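Local structure of mandelate racemase/muconate lactonizing enzyme family protein (Roseovarius sp. TM1035, 3T9P) at residues A[306-311]-A[316-321]; A[292-297]-A[323-328]; A[37-42]-A[108-113]; A[199-204]-A[328-333]. The protein is probably an enzyme of the enolase superfamily, related to mandelate racemase and muconate lactonizing enzyme, whose substrate and reaction are not established. All coordinates share one frame; numbering follows the deposited sequence.

Contact 1 of 4, residues A[306-311]-A[316-321]; sequences PHAANL and MCTMHL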
loop_
_atom_site.group_PDB
_atom_site.type_symbol
_atom_site.label_atom_id
_atom_site.label_comp_id
_atom_site.label_asym_id
_atom_site.label_seq_id
_atom_site.Cartn_x
_atom_site.Cartn_y
_atom_site.Cartn_z
ATOM N N PRO A 306 -5.851 -20.042 -1.734
ATOM C CA PRO A 306 -6.153 -18.607 -1.399
ATOM C C PRO A 306 -6.653 -18.430 0.078
ATOM O O PRO A 306 -7.094 -19.454 0.759
ATOM C CB PRO A 306 -7.334 -18.267 -2.318
ATOM C CG PRO A 306 -7.305 -19.380 -3.452
ATOM C CD PRO A 306 -6.836 -20.621 -2.714
ATOM N N HIS A 307 -6.508 -17.221 0.579
ATOM C CA HIS A 307 -6.895 -16.885 1.959
ATOM C C HIS A 307 -8.312 -16.333 1.838
ATOM O O HIS A 307 -8.585 -15.459 0.942
ATOM C CB HIS A 307 -5.918 -15.815 2.473
ATOM C CG HIS A 307 -6.430 -15.109 3.696
ATOM N ND1 HIS A 307 -7.394 -14.127 3.615
ATOM C CD2 HIS A 307 -6.190 -15.304 5.019
ATOM C CE1 HIS A 307 -7.669 -13.679 4.829
ATOM N NE2 HIS A 307 -6.956 -14.374 5.696
ATOM N N ALA A 308 -9.241 -16.781 2.719
ATOM C CA ALA A 308 -10.601 -16.283 2.762
ATOM C C ALA A 308 -10.959 -16.464 4.226
ATOM O O ALA A 308 -11.229 -17.581 4.628
ATOM C CB ALA A 308 -11.621 -17.167 1.853
ATOM N N ALA A 309 -11.119 -15.384 4.966
ATOM C CA ALA A 309 -11.171 -15.575 6.427
ATOM C C ALA A 309 -12.506 -15.213 7.049
ATOM O O ALA A 309 -12.630 -15.263 8.259
ATOM C CB ALA A 309 -10.004 -14.834 7.099
ATOM N N ASN A 310 -13.531 -14.937 6.221
ATOM C CA ASN A 310 -14.854 -14.688 6.726
ATOM C C ASN A 310 -15.904 -15.038 5.700
ATOM O O ASN A 310 -15.571 -15.240 4.520
ATOM C CB ASN A 310 -15.003 -13.222 7.261
ATOM C CG ASN A 310 -14.770 -12.193 6.207
ATOM O OD1 ASN A 310 -15.514 -12.078 5.269
ATOM N ND2 ASN A 310 -13.672 -11.414 6.349
ATOM N N LEU A 311 -17.175 -15.036 6.123
ATOM C CA LEU A 311 -18.239 -15.344 5.219
ATOM C C LEU A 311 -18.910 -14.119 4.613
ATOM O O LEU A 311 -20.136 -14.149 4.323
ATOM C CB LEU A 311 -19.219 -16.393 5.793
ATOM C CG LEU A 311 -18.505 -17.694 6.293
ATOM C CD1 LEU A 311 -19.539 -18.735 6.896
ATOM C CD2 LEU A 311 -17.743 -18.338 5.128
ATOM N N MET A 316 -17.177 -16.925 -1.370
ATOM C CA MET A 316 -17.798 -17.320 -2.678
ATOM C C MET A 316 -16.881 -16.947 -3.863
ATOM O O MET A 316 -16.678 -17.752 -4.770
ATOM C CB MET A 316 -19.200 -16.645 -2.854
ATOM C CG MET A 316 -19.963 -17.096 -4.198
ATOM S SD MET A 316 -20.042 -18.929 -4.258
ATOM C CE MET A 316 -21.288 -19.200 -3.008
ATOM N N CYS A 317 -16.200 -15.796 -3.793
ATOM C CA CYS A 317 -15.251 -15.473 -4.944
ATOM C C CYS A 317 -14.133 -16.516 -5.006
ATOM O O CYS A 317 -13.702 -16.957 -6.145
ATOM C CB CYS A 317 -14.632 -14.106 -4.740
ATOM S SG CYS A 317 -15.796 -12.697 -4.866
ATOM N N THR A 318 -13.597 -16.858 -3.802
ATOM C CA THR A 318 -12.595 -17.900 -3.713
ATOM C C THR A 318 -13.092 -19.263 -4.271
ATOM O O THR A 318 -12.327 -20.003 -4.952
ATOM C CB THR A 318 -12.073 -18.023 -2.278
ATOM O OG1 THR A 318 -11.598 -16.724 -1.878
ATOM C CG2 THR A 318 -10.928 -18.928 -2.242
ATOM N N MET A 319 -14.324 -19.632 -3.961
ATOM C CA MET A 319 -14.863 -20.869 -4.452
ATOM C C MET A 319 -14.894 -20.889 -6.015
ATOM O O MET A 319 -14.526 -21.905 -6.621
ATOM C CB MET A 319 -16.325 -20.980 -3.950
ATOM C CG MET A 319 -16.343 -21.445 -2.456
ATOM S SD MET A 319 -17.914 -21.122 -1.572
ATOM C CE MET A 319 -19.063 -22.119 -2.657
ATOM N N HIS A 320 -15.394 -19.803 -6.638
ATOM C CA HIS A 320 -15.423 -19.707 -8.093
ATOM C C HIS A 320 -14.026 -19.729 -8.622
ATOM O O HIS A 320 -13.750 -20.437 -9.643
ATOM C CB HIS A 320 -16.123 -18.442 -8.622
ATOM C CG HIS A 320 -17.614 -18.450 -8.438
ATOM N ND1 HIS A 320 -18.494 -18.655 -9.495
ATOM C CD2 HIS A 320 -18.389 -18.372 -7.313
ATOM C CE1 HIS A 320 -19.748 -18.583 -9.032
ATOM N NE2 HIS A 320 -19.712 -18.418 -7.714
ATOM N N LEU A 321 -13.097 -19.044 -7.964
ATOM C CA LEU A 321 -11.718 -19.100 -8.455
ATOM C C LEU A 321 -11.144 -20.541 -8.391
ATOM O O LEU A 321 -10.450 -20.976 -9.365
ATOM C CB LEU A 321 -10.773 -18.174 -7.657
ATOM C CG LEU A 321 -9.273 -18.173 -7.909
ATOM C CD1 LEU A 321 -9.056 -17.113 -8.980
ATOM C CD2 LEU A 321 -8.457 -17.708 -6.703
HETATM O O HOH W 1 -9.407 -15.189 -1.691
#

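Contact 2 of 4, residues A[292-297]-A[323-328]; sequences QVCQMA and RAIPNA. With SO4 (sulfate ion), chain C.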
loop_
_atom_site.group_PDB
_atom_site.type_symbol
_atom_site.label_atom_id
_atom_site.label_comp_id
_atom_site.label_asym_id
_atom_site.label_seq_id
_atom_site.Cartn_x
_atom_site.Cartn_y
_atom_site.Cartn_z
ATOM N N GLN A 292 -3.661 -13.148 -12.072
ATOM C CA GLN A 292 -2.289 -12.781 -12.400
ATOM C C GLN A 292 -1.294 -13.429 -11.396
ATOM O O GLN A 292 -0.318 -14.118 -11.833
ATOM C CB GLN A 292 -2.145 -11.245 -12.518
ATOM C CG GLN A 292 -0.708 -10.738 -12.830
ATOM C CD GLN A 292 -0.120 -11.226 -14.212
ATOM O OE1 GLN A 292 -0.833 -11.297 -15.240
ATOM N NE2 GLN A 292 1.187 -11.604 -14.197
ATOM N N VAL A 293 -1.620 -13.379 -10.093
ATOM C CA VAL A 293 -0.843 -14.094 -9.112
ATOM C C VAL A 293 -0.858 -15.619 -9.348
ATOM O O VAL A 293 0.195 -16.244 -9.218
ATOM C CB VAL A 293 -1.242 -13.717 -7.655
ATOM C CG1 VAL A 293 -0.458 -14.614 -6.643
ATOM C CG2 VAL A 293 -0.999 -12.170 -7.442
ATOM N N CYS A 294 -2.000 -16.198 -9.676
ATOM C CA CYS A 294 -2.072 -17.647 -9.869
ATOM C C CYS A 294 -1.136 -18.086 -11.007
ATOM O O CYS A 294 -0.518 -19.170 -10.939
ATOM C CB CYS A 294 -3.465 -18.005 -10.271
ATOM S SG CYS A 294 -4.633 -17.819 -8.828
ATOM N N GLN A 295 -1.037 -17.209 -12.003
ATOM C CA GLN A 295 -0.275 -17.465 -13.241
ATOM C C GLN A 295 1.201 -17.254 -12.983
ATOM O O GLN A 295 1.986 -18.077 -13.391
ATOM C CB GLN A 295 -0.906 -16.632 -14.349
ATOM C CG GLN A 295 -0.046 -16.311 -15.537
ATOM C CD GLN A 295 -0.651 -15.094 -16.295
ATOM O OE1 GLN A 295 0.087 -14.264 -16.863
ATOM N NE2 GLN A 295 -2.006 -14.963 -16.239
ATOM N N MET A 296 1.583 -16.310 -12.130
ATOM C CA MET A 296 2.943 -16.237 -11.580
ATOM C C MET A 296 3.359 -17.479 -10.777
ATOM O O MET A 296 4.503 -17.978 -10.907
ATOM C CB MET A 296 3.141 -14.983 -10.681
ATOM C CG MET A 296 3.024 -13.670 -11.456
ATOM S SD MET A 296 2.760 -12.244 -10.312
ATOM C CE MET A 296 4.249 -12.170 -9.323
ATOM N N ALA A 297 2.467 -17.937 -9.902
ATOM C CA ALA A 297 2.706 -19.174 -9.149
ATOM C C ALA A 297 2.855 -20.355 -10.122
ATOM O O ALA A 297 3.680 -21.239 -9.889
ATOM C CB ALA A 297 1.504 -19.459 -8.110
ATOM N N ARG A 323 -12.690 -23.353 -8.573
ATOM C CA ARG A 323 -13.340 -24.124 -9.642
ATOM C C ARG A 323 -12.757 -23.852 -11.042
ATOM O O ARG A 323 -13.194 -24.494 -12.005
ATOM C CB ARG A 323 -14.857 -23.838 -9.677
ATOM C CG ARG A 323 -15.669 -24.433 -8.469
ATOM C CD ARG A 323 -15.600 -25.967 -8.353
ATOM N NE ARG A 323 -15.983 -26.632 -9.642
ATOM C CZ ARG A 323 -15.989 -27.962 -9.873
ATOM N NH1 ARG A 323 -15.709 -28.836 -8.924
ATOM N NH2 ARG A 323 -16.280 -28.433 -11.077
ATOM N N ALA A 324 -11.835 -22.920 -11.203
ATOM C CA ALA A 324 -11.441 -22.535 -12.522
ATOM C C ALA A 324 -9.936 -22.627 -12.732
ATOM O O ALA A 324 -9.486 -22.990 -13.837
ATOM C CB ALA A 324 -11.966 -21.059 -12.813
ATOM N N ILE A 325 -9.119 -22.407 -11.702
ATOM C CA ILE A 325 -7.663 -22.253 -11.972
ATOM C C ILE A 325 -7.003 -23.641 -12.201
ATOM O O ILE A 325 -7.428 -24.621 -11.597
ATOM C CB ILE A 325 -6.893 -21.470 -10.919
ATOM C CG1 ILE A 325 -6.947 -22.167 -9.527
ATOM C CG2 ILE A 325 -7.390 -19.958 -10.930
ATOM C CD1 ILE A 325 -5.870 -21.588 -8.542
ATOM N N PRO A 326 -5.942 -23.703 -13.067
ATOM C CA PRO A 326 -5.371 -25.058 -13.281
ATOM C C PRO A 326 -4.459 -25.525 -12.141
ATOM O O PRO A 326 -4.087 -26.737 -12.058
ATOM C CB PRO A 326 -4.566 -24.882 -14.614
ATOM C CG PRO A 326 -4.117 -23.362 -14.551
ATOM C CD PRO A 326 -5.302 -22.659 -13.907
ATOM N N ASN A 327 -4.073 -24.604 -11.243
ATOM C CA ASN A 327 -3.039 -24.974 -10.249
ATOM C C ASN A 327 -3.568 -24.761 -8.804
ATOM O O ASN A 327 -2.871 -24.195 -8.042
ATOM C CB ASN A 327 -1.663 -24.177 -10.395
ATOM C CG ASN A 327 -1.843 -22.627 -10.493
ATOM O OD1 ASN A 327 -2.884 -22.159 -10.902
ATOM N ND2 ASN A 327 -0.847 -21.853 -10.026
ATOM N N ALA A 328 -4.795 -25.163 -8.517
ATOM C CA ALA A 328 -5.427 -25.013 -7.182
ATOM C C ALA A 328 -4.741 -25.889 -6.177
ATOM O O ALA A 328 -4.330 -26.997 -6.551
ATOM C CB ALA A 328 -6.849 -25.398 -7.292
HETATM S S SO4 C . -16.438 -32.066 -10.306
HETATM O O1 SO4 C . -16.919 -30.967 -11.137
HETATM O O2 SO4 C . -15.606 -31.586 -9.188
HETATM O O3 SO4 C . -17.651 -32.743 -9.789
HETATM O O4 SO4 C . -15.586 -32.978 -11.087
#

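Contact 3 of 4, residues A[37-42]-A[108-113]; sequences GFVRVT and DTALWD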
loop_
_atom_site.group_PDB
_atom_site.type_symbol
_atom_site.label_atom_id
_atom_site.label_comp_id
_atom_site.label_asym_id
_atom_site.label_seq_id
_atom_site.Cartn_x
_atom_site.Cartn_y
_atom_site.Cartn_z
ATOM N N GLY A 37 -18.732 -3.591 2.556
ATOM C CA GLY A 37 -19.234 -2.550 1.625
ATOM C C GLY A 37 -19.588 -3.365 0.379
ATOM O O GLY A 37 -18.673 -3.979 -0.214
ATOM N N PHE A 38 -20.853 -3.352 -0.055
ATOM C CA PHE A 38 -21.233 -3.888 -1.357
ATOM C C PHE A 38 -21.273 -2.814 -2.464
ATOM O O PHE A 38 -21.544 -1.664 -2.203
ATOM C CB PHE A 38 -22.590 -4.600 -1.283
ATOM C CG PHE A 38 -22.576 -5.769 -0.367
ATOM C CD1 PHE A 38 -21.867 -6.932 -0.707
ATOM C CD2 PHE A 38 -23.220 -5.706 0.856
ATOM C CE1 PHE A 38 -21.841 -8.048 0.189
ATOM C CE2 PHE A 38 -23.241 -6.805 1.741
ATOM C CZ PHE A 38 -22.524 -7.962 1.422
ATOM N N VAL A 39 -21.008 -3.246 -3.690
ATOM C CA VAL A 39 -20.960 -2.364 -4.819
ATOM C C VAL A 39 -21.995 -2.892 -5.840
ATOM O O VAL A 39 -22.029 -4.110 -6.162
ATOM C CB VAL A 39 -19.530 -2.356 -5.495
ATOM C CG1 VAL A 39 -19.576 -1.522 -6.872
ATOM C CG2 VAL A 39 -18.445 -1.706 -4.503
ATOM N N ARG A 40 -22.810 -1.989 -6.337
ATOM C CA ARG A 40 -23.697 -2.239 -7.451
ATOM C C ARG A 40 -23.265 -1.405 -8.666
ATOM O O ARG A 40 -23.158 -0.225 -8.606
ATOM C CB ARG A 40 -25.191 -2.030 -7.123
ATOM C CG ARG A 40 -26.078 -2.305 -8.299
ATOM C CD ARG A 40 -27.579 -2.302 -8.025
ATOM N NE ARG A 40 -28.051 -1.029 -7.552
ATOM C CZ ARG A 40 -29.132 -0.851 -6.833
ATOM N NH1 ARG A 40 -29.916 -1.868 -6.551
ATOM N NH2 ARG A 40 -29.425 0.327 -6.400
ATOM N N VAL A 41 -23.056 -2.086 -9.756
ATOM C CA VAL A 41 -22.685 -1.512 -11.030
ATOM C C VAL A 41 -23.889 -1.584 -11.976
ATOM O O VAL A 41 -24.577 -2.554 -12.014
ATOM C CB VAL A 41 -21.487 -2.202 -11.701
ATOM C CG1 VAL A 41 -21.804 -3.591 -12.075
ATOM C CG2 VAL A 41 -20.964 -1.429 -12.897
ATOM N N THR A 42 -24.123 -0.494 -12.683
ATOM C CA THR A 42 -25.108 -0.402 -13.757
ATOM C C THR A 42 -24.494 0.048 -15.084
ATOM O O THR A 42 -23.802 1.015 -15.116
ATOM C CB THR A 42 -26.247 0.552 -13.380
ATOM O OG1 THR A 42 -26.770 0.218 -12.120
ATOM C CG2 THR A 42 -27.360 0.504 -14.405
ATOM N N ASP A 108 -14.104 -4.732 -9.627
ATOM C CA ASP A 108 -13.891 -5.987 -10.346
ATOM C C ASP A 108 -15.004 -7.003 -10.070
ATOM O O ASP A 108 -15.578 -7.606 -11.040
ATOM C CB ASP A 108 -12.503 -6.562 -9.903
ATOM C CG ASP A 108 -12.263 -7.970 -10.402
ATOM O OD1 ASP A 108 -11.454 -8.155 -11.360
ATOM O OD2 ASP A 108 -12.871 -8.903 -9.801
ATOM N N THR A 109 -15.316 -7.225 -8.801
ATOM C CA THR A 109 -16.325 -8.279 -8.461
ATOM C C THR A 109 -17.742 -7.940 -8.943
ATOM O O THR A 109 -18.472 -8.809 -9.320
ATOM C CB THR A 109 -16.367 -8.600 -6.928
ATOM O OG1 THR A 109 -16.428 -7.370 -6.209
ATOM C CG2 THR A 109 -15.068 -9.334 -6.481
ATOM N N ALA A 110 -18.117 -6.659 -8.955
ATOM C CA ALA A 110 -19.446 -6.287 -9.426
ATOM C C ALA A 110 -19.494 -6.553 -10.932
ATOM O O ALA A 110 -20.500 -6.963 -11.463
ATOM C CB ALA A 110 -19.664 -4.750 -9.160
ATOM N N LEU A 111 -18.394 -6.248 -11.637
ATOM C CA LEU A 111 -18.406 -6.450 -13.093
ATOM C C LEU A 111 -18.435 -7.938 -13.489
ATOM O O LEU A 111 -19.043 -8.299 -14.512
ATOM C CB LEU A 111 -17.223 -5.724 -13.735
ATOM C CG LEU A 111 -17.283 -4.191 -13.710
ATOM C CD1 LEU A 111 -15.917 -3.643 -14.155
ATOM C CD2 LEU A 111 -18.413 -3.632 -14.621
ATOM N N TRP A 112 -17.726 -8.812 -12.764
ATOM C CA TRP A 112 -17.875 -10.268 -13.068
ATOM C C TRP A 112 -19.330 -10.704 -12.858
ATOM O O TRP A 112 -19.834 -11.511 -13.611
ATOM C CB TRP A 112 -16.898 -11.123 -12.191
ATOM C CG TRP A 112 -15.451 -10.931 -12.635
ATOM C CD1 TRP A 112 -14.420 -10.259 -11.958
ATOM C CD2 TRP A 112 -14.894 -11.443 -13.824
ATOM N NE1 TRP A 112 -13.256 -10.355 -12.670
ATOM C CE2 TRP A 112 -13.524 -11.037 -13.853
ATOM C CE3 TRP A 112 -15.423 -12.214 -14.900
ATOM C CZ2 TRP A 112 -12.675 -11.372 -14.924
ATOM C CZ3 TRP A 112 -14.581 -12.502 -16.006
ATOM C CH2 TRP A 112 -13.220 -12.083 -15.999
ATOM N N ASP A 113 -19.951 -10.266 -11.781
ATOM C CA ASP A 113 -21.338 -10.679 -11.480
ATOM C C ASP A 113 -22.262 -10.131 -12.576
ATOM O O ASP A 113 -23.147 -10.821 -13.031
ATOM C CB ASP A 113 -21.794 -10.079 -10.127
ATOM C CG ASP A 113 -23.197 -10.668 -9.649
ATOM O OD1 ASP A 113 -23.300 -11.939 -9.536
ATOM O OD2 ASP A 113 -24.161 -9.812 -9.409
#

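Contact 4 of 4, residues A[199-204]-A[328-333]; sequences GIEKLV and AGKYLE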
loop_
_atom_site.group_PDB
_atom_site.type_symbol
_atom_site.label_atom_id
_atom_site.label_comp_id
_atom_site.label_asym_id
_atom_site.label_seq_id
_atom_site.Cartn_x
_atom_site.Cartn_y
_atom_site.Cartn_z
ATOM N N GLY A 199 -6.190 -39.680 9.135
ATOM C CA GLY A 199 -7.031 -39.437 7.975
ATOM C C GLY A 199 -7.435 -37.975 7.907
ATOM O O GLY A 199 -8.328 -37.665 7.119
ATOM N N ILE A 200 -6.807 -37.086 8.707
ATOM C CA ILE A 200 -7.266 -35.645 8.686
ATOM C C ILE A 200 -6.065 -34.793 8.310
ATOM O O ILE A 200 -5.059 -34.985 8.921
ATOM C CB ILE A 200 -7.783 -35.239 10.073
ATOM C CG1 ILE A 200 -8.988 -36.134 10.421
ATOM C CG2 ILE A 200 -8.277 -33.758 10.131
ATOM C CD1 ILE A 200 -10.410 -35.935 9.712
ATOM N N GLU A 201 -6.157 -33.874 7.316
ATOM C CA GLU A 201 -5.044 -32.978 6.992
ATOM C C GLU A 201 -5.115 -31.829 8.036
ATOM O O GLU A 201 -6.233 -31.431 8.440
ATOM C CB GLU A 201 -5.190 -32.449 5.548
ATOM C CG GLU A 201 -4.593 -33.561 4.604
ATOM C CD GLU A 201 -4.996 -33.461 3.168
ATOM O OE1 GLU A 201 -6.125 -33.036 2.891
ATOM O OE2 GLU A 201 -4.193 -33.839 2.298
ATOM N N LYS A 202 -3.940 -31.318 8.394
ATOM C CA LYS A 202 -3.817 -30.298 9.461
ATOM C C LYS A 202 -2.969 -29.155 8.992
ATOM O O LYS A 202 -1.955 -29.362 8.336
ATOM C CB LYS A 202 -3.221 -30.995 10.695
ATOM C CG LYS A 202 -4.293 -32.085 11.212
ATOM C CD LYS A 202 -3.531 -32.938 12.245
ATOM C CE LYS A 202 -3.859 -34.395 12.203
ATOM N NZ LYS A 202 -2.525 -35.015 11.779
ATOM N N LEU A 203 -3.387 -27.940 9.371
ATOM C CA LEU A 203 -2.727 -26.747 8.904
ATOM C C LEU A 203 -2.612 -25.898 10.158
ATOM O O LEU A 203 -3.482 -25.937 11.049
ATOM C CB LEU A 203 -3.652 -25.987 7.916
ATOM C CG LEU A 203 -4.032 -26.639 6.593
ATOM C CD1 LEU A 203 -5.178 -27.667 6.729
ATOM C CD2 LEU A 203 -4.455 -25.595 5.525
ATOM N N VAL A 204 -1.582 -25.104 10.254
ATOM C CA VAL A 204 -1.519 -24.023 11.254
ATOM C C VAL A 204 -0.982 -22.718 10.669
ATOM O O VAL A 204 -0.364 -22.752 9.655
ATOM C CB VAL A 204 -0.804 -24.365 12.552
ATOM C CG1 VAL A 204 -1.368 -25.578 13.195
ATOM C CG2 VAL A 204 0.609 -24.425 12.338
ATOM N N ALA A 328 -4.795 -25.163 -8.517
ATOM C CA ALA A 328 -5.427 -25.013 -7.182
ATOM C C ALA A 328 -4.741 -25.889 -6.177
ATOM O O ALA A 328 -4.330 -26.997 -6.551
ATOM C CB ALA A 328 -6.849 -25.398 -7.292
ATOM N N GLY A 329 -4.466 -25.406 -4.946
ATOM C CA GLY A 329 -4.088 -26.351 -3.925
ATOM C C GLY A 329 -5.252 -27.235 -3.444
ATOM O O GLY A 329 -6.210 -27.538 -4.159
ATOM N N LYS A 330 -5.205 -27.640 -2.200
ATOM C CA LYS A 330 -6.014 -28.770 -1.695
ATOM C C LYS A 330 -7.426 -28.445 -1.287
ATOM O O LYS A 330 -8.267 -29.310 -1.120
ATOM C CB LYS A 330 -5.247 -29.496 -0.536
ATOM C CG LYS A 330 -3.995 -30.190 -1.028
ATOM C CD LYS A 330 -3.112 -30.542 0.181
ATOM C CE LYS A 330 -1.732 -30.682 -0.291
ATOM N NZ LYS A 330 -1.029 -31.585 0.587
ATOM N N TYR A 331 -7.698 -27.184 -1.019
ATOM C CA TYR A 331 -8.889 -26.875 -0.298
ATOM C C TYR A 331 -9.145 -25.374 -0.185
ATOM O O TYR A 331 -8.227 -24.554 -0.146
ATOM C CB TYR A 331 -8.833 -27.468 1.132
ATOM C CG TYR A 331 -7.471 -27.697 1.777
ATOM C CD1 TYR A 331 -6.489 -26.730 1.767
ATOM C CD2 TYR A 331 -7.165 -28.972 2.413
ATOM C CE1 TYR A 331 -5.210 -26.956 2.308
ATOM C CE2 TYR A 331 -5.875 -29.220 2.998
ATOM C CZ TYR A 331 -4.928 -28.237 2.935
ATOM O OH TYR A 331 -3.680 -28.465 3.465
ATOM N N LEU A 332 -10.406 -25.065 0.024
ATOM C CA LEU A 332 -10.893 -23.731 0.287
ATOM C C LEU A 332 -10.760 -23.404 1.781
ATOM O O LEU A 332 -11.267 -24.148 2.600
ATOM C CB LEU A 332 -12.379 -23.679 -0.112
ATOM C CG LEU A 332 -13.316 -22.532 0.349
ATOM C CD1 LEU A 332 -13.042 -21.303 -0.460
ATOM C CD2 LEU A 332 -14.853 -22.931 0.376
ATOM N N GLU A 333 -10.168 -22.270 2.139
ATOM C CA GLU A 333 -10.283 -21.788 3.552
ATOM C C GLU A 333 -11.730 -21.455 3.919
ATOM O O GLU A 333 -12.367 -20.612 3.249
ATOM C CB GLU A 333 -9.419 -20.558 3.732
ATOM C CG GLU A 333 -9.507 -20.150 5.272
ATOM C CD GLU A 333 -8.471 -19.187 5.695
ATOM O OE1 GLU A 333 -7.883 -18.479 4.822
ATOM O OE2 GLU A 333 -8.304 -19.052 6.943
HETATM O O HOH W 2 -2.245 -30.059 5.595
#

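Contact 1 of 4, residues A[306-311]-A[316-321]
Pro306 and Thr318 form the tight half of this contact, carbon against carbon: Pro306 CB lies 3.7 Å from Thr318 CG2, and Pro306 CG meets the same methyl. Leu321, three residues further along helix 313-322, brings its CD2 to 3.8 Å from Pro306 CG, so the proline ring is met by two helix side chains. Thr318 holds its methyl there because CG2 is anti to the backbone N, which sets OG1 beside that N (chi1 -55°), where it hydrogen-bonds Val314 O. The looser half lies on the hydroxyl side. His307 O stands 4.3 Å from Thr318 OG1, too far for a direct bond, and a water bridges them, donating to His307 O at 2.8 Å and to Thr318 OG1 at 2.7 Å. Ala308 CB lies 3.8 Å from Thr318 OG1. The His307 ring leaves on the other side of the loop, where ND1 bonds Asp280, consistent with the His-Asp dyad of mandelate racemase relatives, and a formic acid molecule, probably from the crystallisation liquor, lies close. The chemistry is thus divided: across this contact carbon alone packs the proline end of the loop, while the neighbouring carbonyl reaches the helix through a water with both donated bonds used.

Contact 2 of 4, residues A[292-297]-A[323-328]
Cys294 and Asn327 bury the most surface here, and a side-chain to backbone hydrogen bond joins them: Asn327 ND2 donates a hydrogen bond to Cys294 O over 2.9 Å, with an N-H...O angle of 145°. The bond is bent, and the donor sits 22° off the carbonyl plane, so the amide comes at the helix oxygen somewhat from above that plane. CG of Asn327 lies between its own backbone N and carbonyl carbon (chi1 50°), which swings the amide toward helix 287-299. There ND2 also approaches Ala297 CB at 3.9 Å, and it makes a second bond to Leu302 O outside the contact, tying the helix to the segment that follows it. Replacing Asn327 by an alanine would probably leave Cys294 O and Leu302 O without this shared donor and open a gap beside Ala297. Ile325 supplies the apolar part: Cys294 SG rests against both of its branches, CD1 at 4.0 Å and CG2 at 4.1 Å. At the far end of 323-328, Arg323 grips a sulfate, probably from the crystallisation liquor, edge-on through NH1 to O2 (2.8 Å) and NH2 to O1 (2.6 Å), while Ser130 O and Pro133 O take further bonds from its guanidinium. Across the contact itself, one amide N-H meeting one helix carbonyl beside a sulfur-methyl patch implies a joint fixed by a directed bond and filled out by dispersion.

Contact 3 of 4, residues A[37-42]-A[108-113]
Val41 CA and Ala110 CA come within 6.0 Å of each other where strand 37-42 crosses helix 108-113, the two axes passing 7.7 Å apart at a signed angle of -51°. This is helix-on-sheet packing inside the N-terminal capping domain of the enolase superfamily, in which an antiparallel sheet is backed by helices. The strand alternates: Val39 and Val41 point to the helix, while Arg40 and Thr42 turn to the other face, where Arg40 makes a salt bridge with Glu29 on the adjoining strand. Ala110 is the meeting point. Its CB is small enough for the strand to come close, and it touches Val41 CG1 at 3.8 Å and Val39 CG1 at 4.0 Å, with Val39 O also near it at 3.9 Å. No hydrogen bond joins the segments, so the fit rests on methyl groups and on carbon lying against carbonyl oxygen. Val41 takes part through both of its branches. With CG1 in the crowded position between backbone N and carbonyl carbon (chi1 65°), that methyl lies over the helix backbone, while CG2 is anti to N and leads to Leu111. Leu111 starts out beside the strand rather than at it, but its end comes nearer, and it crosses Val41 at about a right angle, CD2 reaching CG2 of Val41 at 3.8 Å. The same helix faces the barrel domain elsewhere: Asp108 receives bonds from Met287 N and His288 N, and Thr109 O one from Trp369. Closest of all, Val41 CG1 lies 3.7 Å from Ala110 O.

Contact 4 of 4, residues A[199-204]-A[328-333]
Tyr331 and Leu203 approach from opposite directions across the interior of the beta/alpha barrel, between the starts of strands 201-205 and 332-335, which are not neighbours in the sheet. Leu203 CG, anti to the carbonyl carbon (chi1 -64°), leads the branched end against the hydroxyl end of the ring, CD2 lying 3.6 Å from Tyr331 CE1 and CD1 3.7 Å from Tyr331 OH; the approach is oblique to the ring plane. Glu201 OE1 lies near the ring plane at the edge, 3.8 Å from Tyr331 CE2, with the carboxylate turned 80° to the ring, and this oxygen is held by a salt bridge to Arg135. Lys330 CB lies 3.4 Å above the Tyr331 ring plane, over its centre, and so covers one face; Tyr137 packs edge-to-face with the ring. The ammonium of Lys330 stays beyond salt-bridge range of Glu201, NZ to OE2 being 4.2 Å. A leucine in place of Tyr331 would probably leave Leu203 and the Glu201 carboxylate without the ring they rest against and break the water link to strand 201-205. That link is a single water, donating to Lys202 O at 2.8 Å and lying 3.0 Å from Tyr331 OH.

How the contacts relate
Contacts 1 and 3 are wholly buried, contact 2 nearly so, and contact 4 runs from the barrel interior out to an exposed lysine. Contacts 1, 2 and 4 belong to the barrel domain and follow one run of chain: helix 313-322 serves contact 1, the loop after it contact 2, and strand 332-335 contact 4, with Ala328 common to the last two. Contact 1 also touches contact 4 through Ala308 N and Glu333 OE1, a probable hydrogen bond. Contact 3 lies in the capping domain, about 30 Å from contact 4 between centres, yet meets contact 1 where Thr109 packs on Cys317. Chemistry shifts accordingly: aliphatic, without a hydrogen bond across it, in contact 3, water-bridged in 1 and 4, amide-bonded in 2.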